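PDB 6RBN: Afp2 from Serratia entomophila, which probably forms part of the contractile sheath around the inner tube of the anti-feeding prophage, a phage-tail-like injection system. Local coordinates for residues Arg253-Ala258 against Ile333-Val338. Sequence-based numbering, arbitrary orientation.
Sequences RRLFNA and IGLAAV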
loop_
_atom_site.group_PDB
_atom_site.type_symbol
_atom_site.label_atom_id
_atom_site.label_comp_id
_atom_site.label_asym_id
_atom_site.label_seq_id
_atom_site.Cartn_x
_atom_site.Cartn_y
_atom_site.Cartn_z
ATOM N N ARG C 253 -28.360 35.168 -72.517
ATOM C CA ARG C 253 -27.844 33.956 -73.137
ATOM C C ARG C 253 -26.338 33.842 -72.944
ATOM O O ARG C 253 -25.841 32.794 -72.524
ATOM C CB ARG C 253 -28.166 33.903 -74.631
ATOM C CG ARG C 253 -27.714 32.580 -75.205
ATOM C CD ARG C 253 -28.654 31.519 -74.695
ATOM N NE ARG C 253 -28.097 30.177 -74.684
ATOM C CZ ARG C 253 -27.511 29.663 -73.611
ATOM N NH1 ARG C 253 -27.448 30.379 -72.505
ATOM N NH2 ARG C 253 -27.010 28.445 -73.625
ATOM N N ARG C 254 -25.602 34.919 -73.235
ATOM C CA ARG C 254 -24.159 34.940 -73.020
ATOM C C ARG C 254 -23.776 34.887 -71.552
ATOM O O ARG C 254 -22.629 34.554 -71.244
ATOM C CB ARG C 254 -23.536 36.186 -73.642
ATOM C CG ARG C 254 -23.381 36.132 -75.133
ATOM C CD ARG C 254 -22.754 37.410 -75.642
ATOM N NE ARG C 254 -21.493 37.706 -74.972
ATOM C CZ ARG C 254 -20.316 37.185 -75.297
ATOM N NH1 ARG C 254 -20.219 36.306 -76.281
ATOM N NH2 ARG C 254 -19.233 37.532 -74.622
ATOM N N LEU C 255 -24.688 35.236 -70.645
ATOM C CA LEU C 255 -24.404 35.059 -69.228
ATOM C C LEU C 255 -24.334 33.585 -68.872
ATOM O O LEU C 255 -23.412 33.169 -68.167
ATOM C CB LEU C 255 -25.447 35.790 -68.378
ATOM C CG LEU C 255 -25.297 35.978 -66.859
ATOM C CD1 LEU C 255 -25.872 34.845 -66.032
ATOM C CD2 LEU C 255 -23.831 36.162 -66.511
ATOM N N PHE C 256 -25.276 32.775 -69.362
ATOM C CA PHE C 256 -25.240 31.366 -68.982
ATOM C C PHE C 256 -24.123 30.628 -69.699
ATOM O O PHE C 256 -23.560 29.687 -69.138
ATOM C CB PHE C 256 -26.555 30.621 -69.250
ATOM C CG PHE C 256 -27.694 30.951 -68.309
ATOM C CD1 PHE C 256 -27.715 32.093 -67.528
ATOM C CD2 PHE C 256 -28.672 30.003 -68.090
ATOM C CE1 PHE C 256 -28.764 32.347 -66.674
ATOM C CE2 PHE C 256 -29.708 30.237 -67.218
ATOM C CZ PHE C 256 -29.748 31.408 -66.504
ATOM N N ASN C 257 -23.785 31.037 -70.923
ATOM C CA ASN C 257 -22.661 30.423 -71.624
ATOM C C ASN C 257 -21.340 30.710 -70.928
ATOM O O ASN C 257 -20.429 29.882 -70.973
ATOM C CB ASN C 257 -22.602 30.911 -73.069
ATOM C CG ASN C 257 -23.759 30.417 -73.892
ATOM O OD1 ASN C 257 -24.205 29.286 -73.736
ATOM N ND2 ASN C 257 -24.250 31.260 -74.787
ATOM N N ALA C 258 -21.222 31.863 -70.273
ATOM C CA ALA C 258 -20.032 32.129 -69.473
ATOM C C ALA C 258 -20.033 31.305 -68.195
ATOM O O ALA C 258 -18.974 30.885 -67.721
ATOM C CB ALA C 258 -19.942 33.619 -69.152
ATOM N N ILE C 333 -28.282 22.899 -61.210
ATOM C CA ILE C 333 -27.968 24.258 -60.798
ATOM C C ILE C 333 -29.002 25.175 -61.429
ATOM O O ILE C 333 -29.278 25.067 -62.626
ATOM C CB ILE C 333 -26.545 24.649 -61.240
ATOM C CG1 ILE C 333 -25.518 23.702 -60.624
ATOM C CG2 ILE C 333 -26.227 26.075 -60.855
ATOM C CD1 ILE C 333 -24.175 23.748 -61.263
ATOM N N GLY C 334 -29.583 26.051 -60.638
ATOM C CA GLY C 334 -30.484 27.064 -61.162
ATOM C C GLY C 334 -30.048 28.428 -60.685
ATOM O O GLY C 334 -29.633 28.586 -59.545
ATOM N N LEU C 335 -30.136 29.411 -61.577
ATOM C CA LEU C 335 -29.643 30.745 -61.261
ATOM C C LEU C 335 -30.376 31.770 -62.114
ATOM O O LEU C 335 -30.746 31.485 -63.251
ATOM C CB LEU C 335 -28.122 30.815 -61.452
ATOM C CG LEU C 335 -27.438 30.487 -62.780
ATOM C CD1 LEU C 335 -27.159 31.729 -63.582
ATOM C CD2 LEU C 335 -26.165 29.709 -62.533
ATOM N N ALA C 336 -30.587 32.956 -61.548
ATOM C CA ALA C 336 -31.441 33.982 -62.133
ATOM C C ALA C 336 -30.602 35.130 -62.676
ATOM O O ALA C 336 -29.657 35.577 -62.018
ATOM C CB ALA C 336 -32.440 34.506 -61.103
ATOM N N ALA C 337 -30.960 35.613 -63.859
ATOM C CA ALA C 337 -30.225 36.671 -64.534
ATOM C C ALA C 337 -31.007 37.981 -64.512
ATOM O O ALA C 337 -32.205 38.019 -64.229
ATOM C CB ALA C 337 -29.910 36.264 -65.974
ATOM N N VAL C 338 -30.303 39.065 -64.827
ATOM C CA VAL C 338 -30.869 40.409 -64.834
ATOM C C VAL C 338 -31.258 40.763 -66.261
ATOM O O VAL C 338 -30.436 40.664 -67.178
ATOM C CB VAL C 338 -29.868 41.434 -64.274
ATOM C CG1 VAL C 338 -30.468 42.828 -64.286
ATOM C CG2 VAL C 338 -29.429 41.051 -62.881
#
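With CG anti to its carbonyl carbon (chi1 -73°), F256 places its ring where its outer end reaches L335, whose CG is flanked by both the backbone N and the carbonyl carbon (chi1 58°). The two side chains run past one another in opposite senses, and the ring's outer end does the touching: F256 CE1 lies 3.5 Å from L335 CD1. F256 CZ lies 3.4 Å from L335 O, a van der Waals approach that is oblique to the ring. The preceding residue, L255, reaches with a single methyl, CD1 standing 4.2 Å from L335 CD1 and 4.3 Å from A337 CB. Helix 250-267 is here packed on the end of strand 328-335 and the loop that follows it, within the C-terminal domain of the tail sheath family, where L335 also packs on L291 of helix 277-295. That same A337 methyl is 4.1 Å from F256 CE1, so this one methyl touches both helix side chains. I333 and G334 pair in parallel with a strand of a neighbouring Afp3 chain, so the sheet of strands 309-312 and 328-335 continues across the interface, and Q447 of that Afp3 chain packs on F256. Within the chain, W247 meets the F256 ring with planes at about 85°.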